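Local coordinates for putative oxidoreductase with NAD(P)-binding Rossmann-fold domain (Clostridium difficile, PDB 3UUW), which probably catalyses an NAD(P)-dependent oxidation or reduction of a substrate not yet identified, at residues I145-H150 with L176-E181; H170-A175 with R298-I303; H203-K208 with I212-H217. All blocks are in the same frame, centred on the assembly; numbering follows the deposited sequence. Where two conformers were deposited one is given.

Contact 1 of 3, residues I145-H150 with L176-E181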
ATOM      1  N   ILE A 145      20.953   7.364  -4.538  1.00 14.82           N
ATOM      2  CA  ILE A 145      19.707   8.112  -4.468  1.00 14.01           C
ATOM      3  C   ILE A 145      19.061   8.035  -5.838  1.00 13.95           C
ATOM      4  O   ILE A 145      19.737   8.139  -6.857  1.00 14.40           O
ATOM      5  CB  ILE A 145      19.938   9.578  -4.069  1.00 13.72           C
ATOM      6  CG1 ILE A 145      20.578   9.665  -2.689  1.00 16.15           C
ATOM      7  CG2 ILE A 145      18.616  10.362  -4.066  1.00 16.08           C
ATOM      8  CD1 ILE A 145      20.901  11.089  -2.260  1.00 18.89           C
ATOM      9  N   ASN A 146      17.763   7.830  -5.846  1.00 13.13           N
ATOM     10  CA  ASN A 146      16.994   7.849  -7.098  1.00 14.57           C
ATOM     11  C   ASN A 146      15.920   8.925  -7.003  1.00 15.43           C
ATOM     12  O   ASN A 146      15.201   8.989  -6.008  1.00 15.70           O
ATOM     13  CB  ASN A 146      16.334   6.484  -7.358  1.00 15.95           C
ATOM     14  CG  ASN A 146      17.329   5.362  -7.416  1.00 19.90           C
ATOM     15  OD1 ASN A 146      18.290   5.398  -8.183  1.00 22.53           O
ATOM     16  ND2 ASN A 146      17.106   4.337  -6.593  1.00 24.79           N
ATOM     17  N   ILE A 147      15.779   9.740  -8.043  1.00 14.93           N
ATOM     18  CA  ILE A 147      14.769  10.776  -8.057  1.00 14.68           C
ATOM     19  C   ILE A 147      14.060  10.730  -9.378  1.00 16.25           C
ATOM     20  O   ILE A 147      14.700  10.774 -10.410  1.00 16.09           O
ATOM     21  CB  ILE A 147      15.352  12.199  -7.878  1.00 15.99           C
ATOM     22  CG1 ILE A 147      16.223  12.290  -6.611  1.00 17.61           C
ATOM     23  CG2 ILE A 147      14.206  13.217  -7.852  1.00 16.43           C
ATOM     24  CD1 ILE A 147      16.934  13.671  -6.444  1.00 18.59           C
ATOM     25  N   CYS A 148      12.735  10.653  -9.352  1.00 16.31           N
ATOM     26  CA  CYS A 148      11.987  10.699 -10.594  1.00 17.55           C
ATOM     27  C   CYS A 148      10.809  11.641 -10.509  1.00 17.03           C
ATOM     28  O   CYS A 148      10.295  11.910  -9.422  1.00 17.89           O
ATOM     29  CB  CYS A 148      11.496   9.327 -10.998  1.00 18.62           C
ATOM     30  SG  CYS A 148      10.277   8.674  -9.905  1.00 24.05           S
ATOM     31  N   LYS A 149      10.388  12.133 -11.674  1.00 17.77           N
ATOM     32  CA  LYS A 149       9.242  13.029 -11.792  1.00 17.73           C
ATOM     33  C   LYS A 149       8.609  12.779 -13.146  1.00 18.80           C
ATOM     34  O   LYS A 149       9.107  13.259 -14.169  1.00 18.48           O
ATOM     35  CB  LYS A 149       9.662  14.491 -11.636  1.00 19.86           C
ATOM     36  CG  LYS A 149       8.528  15.463 -11.574  1.00 22.60           C
ATOM     37  CD  LYS A 149       9.037  16.861 -11.218  1.00 27.49           C
ATOM     38  CE  LYS A 149       7.907  17.804 -10.827  1.00 29.46           C
ATOM     39  NZ  LYS A 149       7.012  18.141 -11.962  1.00 31.34           N
ATOM     40  N   HIS A 150       7.512  12.030 -13.129  1.00 17.18           N
ATOM     41  CA  HIS A 150       6.848  11.589 -14.343  1.00 18.62           C
ATOM     42  C   HIS A 150       5.500  12.241 -14.494  1.00 18.14           C
ATOM     43  O   HIS A 150       4.858  12.605 -13.507  1.00 19.72           O
ATOM     44  CB  HIS A 150       6.663  10.081 -14.332  1.00 19.35           C
ATOM     45  CG  HIS A 150       7.935   9.313 -14.138  1.00 18.09           C
ATOM     46  ND1 HIS A 150       9.102   9.635 -14.798  1.00 16.65           N
ATOM     47  CD2 HIS A 150       8.213   8.215 -13.393  1.00 16.76           C
ATOM     48  CE1 HIS A 150      10.046   8.771 -14.461  1.00 17.56           C
ATOM     49  NE2 HIS A 150       9.526   7.892 -13.619  1.00 16.43           N
ATOM     50  N   LEU A 176      21.193  17.864  -6.451  1.00 18.83           N
ATOM     51  CA  LEU A 176      22.395  18.556  -6.052  1.00 19.15           C
ATOM     52  C   LEU A 176      22.312  18.943  -4.567  1.00 19.34           C
ATOM     53  O   LEU A 176      23.320  18.906  -3.857  1.00 20.70           O
ATOM     54  CB  LEU A 176      22.653  19.770  -6.953  1.00 20.50           C
ATOM     55  CG  LEU A 176      22.930  19.475  -8.445  1.00 22.73           C
ATOM     56  CD1 LEU A 176      23.163  20.768  -9.175  1.00 23.02           C
ATOM     57  CD2 LEU A 176      24.107  18.541  -8.621  1.00 22.62           C
ATOM     58  N   TRP A 177      21.105  19.287  -4.102  1.00 19.06           N
ATOM     59  CA  TRP A 177      20.879  19.642  -2.699  1.00 18.61           C
ATOM     60  C   TRP A 177      21.083  18.434  -1.799  1.00 19.95           C
ATOM     61  O   TRP A 177      21.656  18.552  -0.715  1.00 21.18           O
ATOM     62  CB  TRP A 177      19.476  20.243  -2.558  1.00 19.37           C
ATOM     63  CG  TRP A 177      18.961  20.436  -1.185  1.00 17.08           C
ATOM     64  CD1 TRP A 177      19.356  21.368  -0.265  1.00 19.33           C
ATOM     65  CD2 TRP A 177      17.862  19.748  -0.613  1.00 15.43           C
ATOM     66  NE1 TRP A 177      18.584  21.271   0.862  1.00 18.68           N
ATOM     67  CE2 TRP A 177      17.653  20.287   0.672  1.00 16.64           C
ATOM     68  CE3 TRP A 177      17.028  18.732  -1.066  1.00 17.12           C
ATOM     69  CZ2 TRP A 177      16.653  19.824   1.518  1.00 17.21           C
ATOM     70  CZ3 TRP A 177      16.040  18.265  -0.222  1.00 18.15           C
ATOM     71  CH2 TRP A 177      15.867  18.823   1.059  1.00 16.41           C
ATOM     72  N   LEU A 178      20.646  17.264  -2.268  1.00 19.46           N
ATOM     73  CA  LEU A 178      20.866  16.008  -1.535  1.00 20.72           C
ATOM     74  C   LEU A 178      22.306  15.513  -1.624  1.00 22.67           C
ATOM     75  O   LEU A 178      22.815  14.914  -0.663  1.00 26.75           O
ATOM     76  CB  LEU A 178      19.934  14.910  -2.044  1.00 20.07           C
ATOM     77  CG  LEU A 178      18.470  15.050  -1.681  1.00 18.98           C
ATOM     78  CD1 LEU A 178      17.632  14.022  -2.479  1.00 19.10           C
ATOM     79  CD2 LEU A 178      18.231  14.914  -0.153  1.00 21.13           C
ATOM     80  N   ALA A 179      22.959  15.728  -2.755  1.00 28.05           N
ATOM     81  CA  ALA A 179      24.333  15.268  -2.915  1.00 29.53           C
ATOM     82  C   ALA A 179      25.222  15.956  -1.895  1.00 34.08           C
ATOM     83  O   ALA A 179      26.053  15.322  -1.278  1.00 35.50           O
ATOM     84  CB  ALA A 179      24.852  15.543  -4.316  1.00 28.69           C
ATOM     85  N   ASN A 180      25.032  17.264  -1.737  1.00 36.35           N
ATOM     86  CA  ASN A 180      25.868  18.076  -0.863  1.00 39.61           C
ATOM     87  C   ASN A 180      27.365  17.820  -1.105  1.00 40.58           C
ATOM     88  O   ASN A 180      28.186  17.928  -0.197  1.00 42.14           O
ATOM     89  CB  ASN A 180      25.502  17.847   0.604  1.00 41.63           C
ATOM     90  CG  ASN A 180      26.038  18.939   1.509  1.00 44.82           C
ATOM     91  OD1 ASN A 180      26.057  20.114   1.129  1.00 47.64           O
ATOM     92  ND2 ASN A 180      26.471  18.563   2.711  1.00 46.93           N
ATOM     93  N   GLU A 181      27.699  17.474  -2.342  1.00 39.38           N
ATOM     94  CA  GLU A 181      29.085  17.258  -2.766  1.00 39.70           C
ATOM     95  C   GLU A 181      29.104  17.457  -4.264  1.00 38.02           C
ATOM     96  O   GLU A 181      28.050  17.431  -4.899  1.00 35.58           O
ATOM     97  CB  GLU A 181      29.603  15.855  -2.394  1.00 40.34           C
ATOM     98  CG  GLU A 181      28.931  14.663  -3.123  1.00 41.55           C
ATOM     99  CD  GLU A 181      29.579  13.311  -2.784  1.00 46.46           C
ATOM    100  OE1 GLU A 181      28.995  12.241  -3.115  1.00 45.60           O
ATOM    101  OE2 GLU A 181      30.677  13.315  -2.183  1.00 52.97           O
TER

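Contact 2 of 3, residues H170-A175 with R298-I303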
ATOM      1  N   HIS A 170      13.784  20.945 -11.377  1.00 17.99           N
ATOM      2  CA  HIS A 170      13.418  20.552 -10.015  1.00 18.36           C
ATOM      3  C   HIS A 170      14.085  19.256  -9.584  1.00 17.66           C
ATOM      4  O   HIS A 170      14.509  19.132  -8.433  1.00 17.97           O
ATOM      5  CB  HIS A 170      11.911  20.392  -9.848  1.00 18.98           C
ATOM      6  CG  HIS A 170      11.171  21.684  -9.774  1.00 21.51           C
ATOM      7  ND1 HIS A 170      11.393  22.619  -8.784  1.00 26.09           N
ATOM      8  CD2 HIS A 170      10.174  22.177 -10.545  1.00 26.64           C
ATOM      9  CE1 HIS A 170      10.578  23.644  -8.964  1.00 30.79           C
ATOM     10  NE2 HIS A 170       9.821  23.396 -10.022  1.00 28.31           N
ATOM     11  N   VAL A 171      14.174  18.308 -10.507  1.00 16.26           N
ATOM     12  CA  VAL A 171      14.818  17.023 -10.252  1.00 16.14           C
ATOM     13  C   VAL A 171      16.325  17.219 -10.006  1.00 15.40           C
ATOM     14  O   VAL A 171      16.896  16.721  -9.009  1.00 15.94           O
ATOM     15  CB  VAL A 171      14.527  16.032 -11.413  1.00 16.94           C
ATOM     16  CG1 VAL A 171      15.267  14.712 -11.196  1.00 17.85           C
ATOM     17  CG2 VAL A 171      13.022  15.772 -11.534  1.00 17.72           C
ATOM     18  N   ILE A 172      16.969  17.957 -10.905  1.00 15.27           N
ATOM     19  CA  ILE A 172      18.413  18.246 -10.816  1.00 15.89           C
ATOM     20  C   ILE A 172      18.712  19.056  -9.563  1.00 15.39           C
ATOM     21  O   ILE A 172      19.639  18.737  -8.835  1.00 14.98           O
ATOM     22  CB  ILE A 172      18.915  18.958 -12.068  1.00 16.45           C
ATOM     23  CG1 ILE A 172      18.753  18.050 -13.289  1.00 16.91           C
ATOM     24  CG2 ILE A 172      20.402  19.412 -11.932  1.00 17.41           C
ATOM     25  CD1 ILE A 172      19.389  16.645 -13.144  1.00 16.54           C
ATOM     26  N   ASP A 173      17.933  20.097  -9.289  1.00 15.89           N
ATOM     27  CA  ASP A 173      18.219  20.878  -8.088  1.00 15.48           C
ATOM     28  C   ASP A 173      18.094  20.040  -6.811  1.00 15.35           C
ATOM     29  O   ASP A 173      18.911  20.154  -5.898  1.00 15.72           O
ATOM     30  CB  ASP A 173      17.308  22.093  -7.950  1.00 15.43           C
ATOM     31  CG  ASP A 173      17.748  22.994  -6.808  1.00 18.26           C
ATOM     32  OD1 ASP A 173      18.768  23.707  -6.985  1.00 19.36           O
ATOM     33  OD2 ASP A 173      17.107  22.952  -5.736  1.00 18.46           O
ATOM     34  N   THR A 174      17.058  19.217  -6.736  1.00 15.57           N
ATOM     35  CA  THR A 174      16.872  18.370  -5.551  1.00 15.21           C
ATOM     36  C   THR A 174      18.057  17.401  -5.409  1.00 15.45           C
ATOM     37  O   THR A 174      18.573  17.179  -4.307  1.00 15.87           O
ATOM     38  CB  THR A 174      15.541  17.646  -5.603  1.00 16.10           C
ATOM     39  OG1 THR A 174      14.483  18.601  -5.734  1.00 15.51           O
ATOM     40  CG2 THR A 174      15.340  16.791  -4.351  1.00 16.09           C
ATOM     41  N   ALA A 175      18.504  16.850  -6.538  1.00 16.07           N
ATOM     42  CA  ALA A 175      19.660  15.968  -6.571  1.00 16.33           C
ATOM     43  C   ALA A 175      20.910  16.647  -5.996  1.00 17.60           C
ATOM     44  O   ALA A 175      21.602  16.064  -5.167  1.00 18.70           O
ATOM     45  CB  ALA A 175      19.924  15.482  -7.997  1.00 17.55           C
ATOM     46  N   ARG A 298      22.867  25.673 -14.667  1.00 16.75           N
ATOM     47  CA  ARG A 298      24.171  25.582 -15.303  1.00 17.27           C
ATOM     48  C   ARG A 298      24.397  24.160 -15.804  1.00 18.38           C
ATOM     49  O   ARG A 298      24.851  23.962 -16.928  1.00 19.77           O
ATOM     50  CB  ARG A 298      25.267  26.005 -14.315  1.00 16.84           C
ATOM     51  CG  ARG A 298      26.607  26.169 -14.921  1.00 19.40           C
ATOM     52  CD  ARG A 298      27.676  26.400 -13.835  1.00 23.39           C
ATOM     53  NE  ARG A 298      27.453  27.630 -13.083  1.00 22.10           N
ATOM     54  CZ  ARG A 298      27.670  28.865 -13.546  1.00 23.08           C
ATOM     55  NH1 ARG A 298      28.126  29.069 -14.779  1.00 24.35           N
ATOM     56  NH2 ARG A 298      27.436  29.909 -12.756  1.00 24.30           N
ATOM     57  N   LEU A 299      24.037  23.166 -14.998  1.00 18.33           N
ATOM     58  CA  LEU A 299      24.211  21.795 -15.404  1.00 19.34           C
ATOM     59  C   LEU A 299      23.312  21.497 -16.592  1.00 18.55           C
ATOM     60  O   LEU A 299      23.729  20.850 -17.555  1.00 20.72           O
ATOM     61  CB  LEU A 299      23.923  20.856 -14.231  1.00 19.92           C
ATOM     62  CG  LEU A 299      24.098  19.360 -14.457  1.00 22.43           C
ATOM     63  CD1 LEU A 299      25.428  19.084 -15.132  1.00 25.72           C
ATOM     64  CD2 LEU A 299      23.998  18.645 -13.115  1.00 24.14           C
ATOM     65  N   LEU A 300      22.083  22.002 -16.555  1.00 18.40           N
ATOM     66  CA  LEU A 300      21.147  21.805 -17.673  1.00 18.62           C
ATOM     67  C   LEU A 300      21.589  22.473 -18.975  1.00 20.93           C
ATOM     68  O   LEU A 300      21.381  21.918 -20.055  1.00 21.30           O
ATOM     69  CB  LEU A 300      19.741  22.262 -17.292  1.00 19.07           C
ATOM     70  CG  LEU A 300      19.063  21.392 -16.227  1.00 22.12           C
ATOM     71  CD1 LEU A 300      17.747  21.999 -15.782  1.00 24.80           C
ATOM     72  CD2 LEU A 300      18.858  19.982 -16.764  1.00 24.17           C
ATOM     73  N   GLU A 301      22.208  23.648 -18.882  1.00 20.65           N
ATOM     74  CA  GLU A 301      22.736  24.317 -20.073  1.00 22.27           C
ATOM     75  C   GLU A 301      23.838  23.477 -20.713  1.00 23.82           C
ATOM     76  O   GLU A 301      23.925  23.374 -21.931  1.00 24.64           O
ATOM     77  CB  GLU A 301      23.225  25.741 -19.741  1.00 21.83           C
ATOM     78  CG  GLU A 301      22.094  26.734 -19.564  1.00 22.05           C
ATOM     79  CD  GLU A 301      22.542  28.218 -19.619  1.00 26.34           C
ATOM     80  OE1 GLU A 301      23.748  28.516 -19.788  1.00 27.33           O
ATOM     81  OE2 GLU A 301      21.662  29.090 -19.518  1.00 24.86           O
ATOM     82  N   LYS A 302      24.663  22.852 -19.887  1.00 24.33           N
ATOM     83  CA  LYS A 302      25.712  21.958 -20.382  1.00 26.70           C
ATOM     84  C   LYS A 302      25.083  20.766 -21.127  1.00 27.28           C
ATOM     85  O   LYS A 302      25.515  20.394 -22.222  1.00 28.76           O
ATOM     86  CB  LYS A 302      26.579  21.561 -19.198  1.00 27.75           C
ATOM     87  CG  LYS A 302      27.817  20.710 -19.451  1.00 34.21           C
ATOM     88  CD  LYS A 302      28.900  21.102 -18.419  1.00 38.72           C
ATOM     89  CE  LYS A 302      29.594  19.917 -17.808  1.00 41.72           C
ATOM     90  NZ  LYS A 302      28.723  19.343 -16.735  1.00 43.48           N
ATOM     91  N   ILE A 303      24.025  20.200 -20.550  1.00 25.71           N
ATOM     92  CA  ILE A 303      23.306  19.109 -21.179  1.00 26.10           C
ATOM     93  C   ILE A 303      22.674  19.561 -22.508  1.00 26.30           C
ATOM     94  O   ILE A 303      22.820  18.895 -23.551  1.00 26.67           O
ATOM     95  CB  ILE A 303      22.219  18.586 -20.225  1.00 25.26           C
ATOM     96  CG1 ILE A 303      22.858  17.910 -19.019  1.00 24.41           C
ATOM     97  CG2 ILE A 303      21.297  17.637 -20.930  1.00 26.93           C
ATOM     98  CD1 ILE A 303      21.892  17.723 -17.874  1.00 23.56           C
TER

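Contact 3 of 3, residues H203-K208 with I212-H217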
ATOM      1  N   HIS A 203      19.665  10.923 -16.075  1.00 17.10           N
ATOM      2  CA  HIS A 203      21.089  11.111 -15.831  1.00 17.99           C
ATOM      3  C   HIS A 203      21.547  10.316 -14.649  1.00 17.76           C
ATOM      4  O   HIS A 203      20.766   9.985 -13.762  1.00 16.37           O
ATOM      5  CB  HIS A 203      21.422  12.571 -15.602  1.00 17.56           C
ATOM      6  CG  HIS A 203      21.291  13.387 -16.838  1.00 18.07           C
ATOM      7  ND1 HIS A 203      20.113  13.997 -17.202  1.00 17.58           N
ATOM      8  CD2 HIS A 203      22.164  13.614 -17.838  1.00 18.64           C
ATOM      9  CE1 HIS A 203      20.284  14.607 -18.363  1.00 18.56           C
ATOM     10  NE2 HIS A 203      21.511  14.368 -18.783  1.00 19.84           N
ATOM     11  N   LYS A 204      22.821   9.979 -14.674  1.00 18.27           N
ATOM     12  CA  LYS A 204      23.478   9.469 -13.503  1.00 18.73           C
ATOM     13  C   LYS A 204      24.485  10.545 -13.102  1.00 19.93           C
ATOM     14  O   LYS A 204      25.382  10.924 -13.911  1.00 19.46           O
ATOM     15  CB  LYS A 204      24.161   8.144 -13.776  1.00 20.81           C
ATOM     16  CG  LYS A 204      24.836   7.566 -12.542  1.00 24.07           C
ATOM     17  CD  LYS A 204      25.513   6.235 -12.853  1.00 28.67           C
ATOM     18  CE  LYS A 204      24.530   5.092 -12.888  1.00 34.62           C
ATOM     19  NZ  LYS A 204      24.060   4.782 -11.492  1.00 34.98           N
ATOM     20  N   LEU A 205      24.364  11.021 -11.859  1.00 19.47           N
ATOM     21  CA  LEU A 205      25.229  12.035 -11.292  1.00 20.68           C
ATOM     22  C   LEU A 205      26.133  11.369 -10.259  1.00 21.66           C
ATOM     23  O   LEU A 205      25.678  10.928  -9.194  1.00 22.09           O
ATOM     24  CB  LEU A 205      24.420  13.184 -10.672  1.00 20.23           C
ATOM     25  CG  LEU A 205      23.380  13.829 -11.598  1.00 21.88           C
ATOM     26  CD1 LEU A 205      22.614  14.888 -10.813  1.00 25.59           C
ATOM     27  CD2 LEU A 205      23.984  14.412 -12.883  1.00 26.07           C
ATOM     28  N   LYS A 206      27.418  11.295 -10.584  1.00 23.52           N
ATOM     29  CA  LYS A 206      28.381  10.598  -9.746  1.00 24.51           C
ATOM     30  C   LYS A 206      29.135  11.486  -8.761  1.00 27.40           C
ATOM     31  O   LYS A 206      29.802  12.439  -9.166  1.00 27.91           O
ATOM     32  CB  LYS A 206      29.391   9.884 -10.647  1.00 26.20           C
ATOM     33  CG  LYS A 206      30.377   8.993  -9.897  1.00 30.55           C
ATOM     34  CD  LYS A 206      31.343   8.312 -10.837  1.00 37.73           C
ATOM     35  CE  LYS A 206      32.212   7.302 -10.088  1.00 40.81           C
ATOM     36  NZ  LYS A 206      31.369   6.274  -9.385  1.00 45.18           N
ATOM     37  N   GLY A 207      29.079  11.127  -7.479  1.00 28.26           N
ATOM     38  CA  GLY A 207      29.861  11.810  -6.418  1.00 30.29           C
ATOM     39  C   GLY A 207      30.903  10.861  -5.876  1.00 31.38           C
ATOM     40  O   GLY A 207      30.922   9.695  -6.245  1.00 31.46           O
ATOM     41  N   LYS A 208      31.771  11.344  -4.988  1.00 34.36           N
ATOM     42  CA  LYS A 208      32.789  10.486  -4.375  1.00 36.58           C
ATOM     43  C   LYS A 208      32.191   9.316  -3.613  1.00 36.11           C
ATOM     44  O   LYS A 208      32.710   8.202  -3.663  1.00 37.89           O
ATOM     45  CB  LYS A 208      33.648  11.271  -3.369  1.00 39.22           C
ATOM     46  CG  LYS A 208      34.829  12.015  -3.954  1.00 44.44           C
ATOM     47  CD  LYS A 208      35.669  12.641  -2.836  1.00 49.24           C
ATOM     48  CE  LYS A 208      37.015  13.156  -3.333  1.00 50.62           C
ATOM     49  NZ  LYS A 208      37.846  13.679  -2.199  1.00 53.79           N
ATOM     50  N   ILE A 212      23.582   9.726  -7.917  0.50 17.93           N
ATOM     51  CA  ILE A 212      22.172  10.038  -7.958  0.50 16.90           C
ATOM     52  C   ILE A 212      21.674   9.701  -9.347  0.50 16.94           C
ATOM     53  O   ILE A 212      22.308  10.054 -10.345  0.50 17.03           O
ATOM     54  CB  ILE A 212      21.859  11.521  -7.692  0.50 17.46           C
ATOM     55  CG1 ILE A 212      22.416  11.976  -6.342  0.50 18.73           C
ATOM     56  CG2 ILE A 212      20.347  11.743  -7.745  0.50 17.09           C
ATOM     57  CD1 ILE A 212      23.865  12.454  -6.393  0.50 19.41           C
ATOM     58  N   ASN A 213      20.564   8.984  -9.403  1.00 15.57           N
ATOM     59  CA  ASN A 213      19.929   8.651 -10.660  1.00 16.54           C
ATOM     60  C   ASN A 213      18.661   9.438 -10.784  1.00 16.66           C
ATOM     61  O   ASN A 213      17.732   9.238 -10.006  1.00 18.05           O
ATOM     62  CB  ASN A 213      19.648   7.159 -10.705  1.00 17.35           C
ATOM     63  CG  ASN A 213      20.901   6.346 -10.486  1.00 22.33           C
ATOM     64  OD1 ASN A 213      21.777   6.320 -11.348  1.00 27.08           O
ATOM     65  ND2 ASN A 213      21.025   5.725  -9.314  1.00 24.47           N
ATOM     66  N   THR A 214      18.628  10.314 -11.794  1.00 16.51           N
ATOM     67  CA  THR A 214      17.515  11.224 -12.033  1.00 16.79           C
ATOM     68  C   THR A 214      16.777  10.815 -13.265  1.00 17.08           C
ATOM     69  O   THR A 214      17.389  10.394 -14.229  1.00 18.48           O
ATOM     70  CB  THR A 214      18.009  12.674 -12.226  1.00 16.62           C
ATOM     71  OG1 THR A 214      18.924  12.757 -13.331  1.00 18.71           O
ATOM     72  CG2 THR A 214      18.714  13.170 -10.959  1.00 17.20           C
ATOM     73  N   SER A 215      15.446  10.925 -13.238  0.50 16.70           N
ATOM     74  CA  SER A 215      14.603  10.458 -14.357  0.50 17.34           C
ATOM     75  C   SER A 215      13.268  11.207 -14.500  0.50 16.95           C
ATOM     76  O   SER A 215      12.579  11.455 -13.525  0.50 15.56           O
ATOM     77  CB  SER A 215      14.322   8.966 -14.167  0.50 17.74           C
ATOM     78  OG  SER A 215      13.449   8.440 -15.153  0.50 20.77           O
ATOM     79  N   MET A 216      12.887  11.498 -15.743  1.00 15.97           N
ATOM     80  CA  MET A 216      11.648  12.198 -16.031  1.00 16.61           C
ATOM     81  C   MET A 216      11.037  11.688 -17.356  1.00 17.50           C
ATOM     82  O   MET A 216      11.600  11.874 -18.437  1.00 17.17           O
ATOM     83  CB  MET A 216      11.897  13.719 -16.094  1.00 17.84           C
ATOM     84  CG  MET A 216      10.740  14.521 -16.742  1.00 18.13           C
ATOM     85  SD  MET A 216      10.929  16.312 -16.607  1.00 21.69           S
ATOM     86  CE  MET A 216      10.592  16.541 -14.842  1.00 21.08           C
ATOM     87  N   HIS A 217       9.869  11.056 -17.252  1.00 16.66           N
ATOM     88  CA  HIS A 217       9.122  10.574 -18.414  1.00 16.64           C
ATOM     89  C   HIS A 217       7.862  11.418 -18.514  1.00 18.19           C
ATOM     90  O   HIS A 217       7.030  11.442 -17.601  1.00 19.39           O
ATOM     91  CB  HIS A 217       8.778   9.101 -18.263  1.00 17.01           C
ATOM     92  CG  HIS A 217       8.183   8.487 -19.482  1.00 16.74           C
ATOM     93  ND1 HIS A 217       7.416   7.345 -19.435  1.00 17.30           N
ATOM     94  CD2 HIS A 217       8.242   8.850 -20.782  1.00 17.55           C
ATOM     95  CE1 HIS A 217       7.029   7.029 -20.659  1.00 16.73           C
ATOM     96  NE2 HIS A 217       7.512   7.928 -21.495  1.00 18.33           N
TER

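Contact 1 of 3, residues I145-H150 with L176-E181
Leu178, near the C-terminal end of helix 160-179, lies over Ile145 and Ile147, two isoleucines two positions apart on strand 142-150 that point to the same face. The contact is wholly apolar and is made by methyl and methylene groups. The delta methyl of Ile145 reaches the stem of the leucine, with CD1 3.9 Å from Leu178 CB, while its branch methyl CG2 lies 4.1 Å from Leu178 CD1. Ile147 meets the leucine further out: its CD1 is 4.0 Å from the same Leu178 CD1. One leucine methyl is thus shared between the two isoleucines, and the side chains pass each other at a slant.

Both isoleucines have the same conformation. In Ile145, CG1 stands beside the backbone N (chi1 -61°) and the chain then runs on extended to CD1 (chi2 177°), which carries the delta methyl out from the strand to the helix. Leu178 answers with CG anti to its own carbonyl carbon (chi1 -72°), and CD1 continues the chain in extended form to the strand. Val227 of strand 224-231 also touches Leu178, while Phe210 of a loop and Ile212 of strand 211-217 pack on Ile145. A helix laid on one face of a mixed sheet is typical of the alpha/beta C-terminal domain of Gfo/Idh/MocA-type oxidoreductases; here branched aliphatic side chains make the join.

Contact 2 of 3, residues H170-A175 with R298-I303
Helix-to-helix packing in the C-terminal half of the chain is represented here by helix 160-179, which covers the large mixed sheet, and helix 295-305, close to the chain's end. Within segments 170-175 and 298-303, Ile172 makes the contact from the first helix, and it fits against two consecutive leucines. Its branch methyl CG2 lies 3.9 Å from Leu299 CD2, whereas its other arm brings CG1 to 4.0 Å from Leu300 CD2. The isoleucine crosses Leu299 at about a right angle and Leu300 more obliquely.

The leucines differ in their first torsion: CG of Leu299 is opposite its backbone N (chi1 -178°), while that of Leu300 lies beside its N (chi1 -68°). By these different routes each sends a delta methyl to a separate arm of Ile172. The nearest CA atoms, of Ile172 and Leu300, are 8.2 Å apart, and side chains fill the interval.

On the sheet side, Ile172 also touches Thr214 of strand 211-217, and Val171 and Ala175 pack on Ile147 of strand 142-150. Helix 295-305 lies beside helix 160-179, and its Leu299 and Ile303 rest on Ile185 of strand 184-192, one of the two outermost strands of the sheet within this chain.

Contact 3 of 3, residues H203-K208 with I212-H217
Lys204 and Asn213 are paired across the strands, antiparallel and non-hydrogen-bonded, their side chains running side by side in the same direction from one face of the sheet. The lysine leaves the strand with CG anti to its backbone N (chi1 -179°), then bends at both chi3 and chi4, bringing its tip alongside the amide to the oxygen end. NZ donates to Asn213 OD1 at 2.8 Å, although the placement of the ammonium is somewhat uncertain. The aliphatic part of the lysine follows the same oxygen, with CG 3.5 Å from Asn213 OD1.

The opposite face carries His203, Leu205, Ile212 and Thr214. Leu205 and Ile212 meet at their bases, CB to CB 4.3 Å. Thr214 OG1 sits at the edge of the His203 ring, near its plane, and 3.4 Å from His203 CB. Both polar groups are directed to Tyr168 of helix 160-179, whose OH is hydrogen-bonded to Thr214 OG1 and to His203 ND1; Glu188 takes the ring's NE2.

Backbone bonds hold the hairpin strands together. Leu205 N gives an almost straight bond to Ile212 O (2.7 Å, 177° at the hydrogen), returned by Ile212 N to Leu205 O. His203 N to Thr214 O is well formed; the return bond to His203 O is less certain, because that oxygen's position is in doubt.

Asn213 OD1 is also hydrogen-bonded to a pentaethylene glycol, probably from the crystallisation liquor, while ND2 binds Asn146 OD1. With the amide anchored at both ends, its oxygen is oriented to the lysine; the ammonium would probably polarise the amide and make ND2 a better donor.

Contact 3 joins two strands of the mixed sheet, contact 1 lays helix 160-179 on that sheet, and contact 2 adds helix 295-305 beside it. Contacts 1 and 2, their centres about 10 Å apart, meet where Ile147 CD1 comes within 3.5 Å of Ala175 N. Contacts 1 and 3 are closer, about 7 Å between centres, because strands 142-150 and 211-217 are neighbours; Ile145 O and Asn213 N, 2.8 Å apart, probably form a hydrogen bond. On the helix-facing side, contact 2 reaches contact 3 through Val171 CG1, 3.6 Å from Thr214 CB. On the far face a pentaethylene glycol lies about 2 Å, between nearest atoms, from the side chain of Asn213.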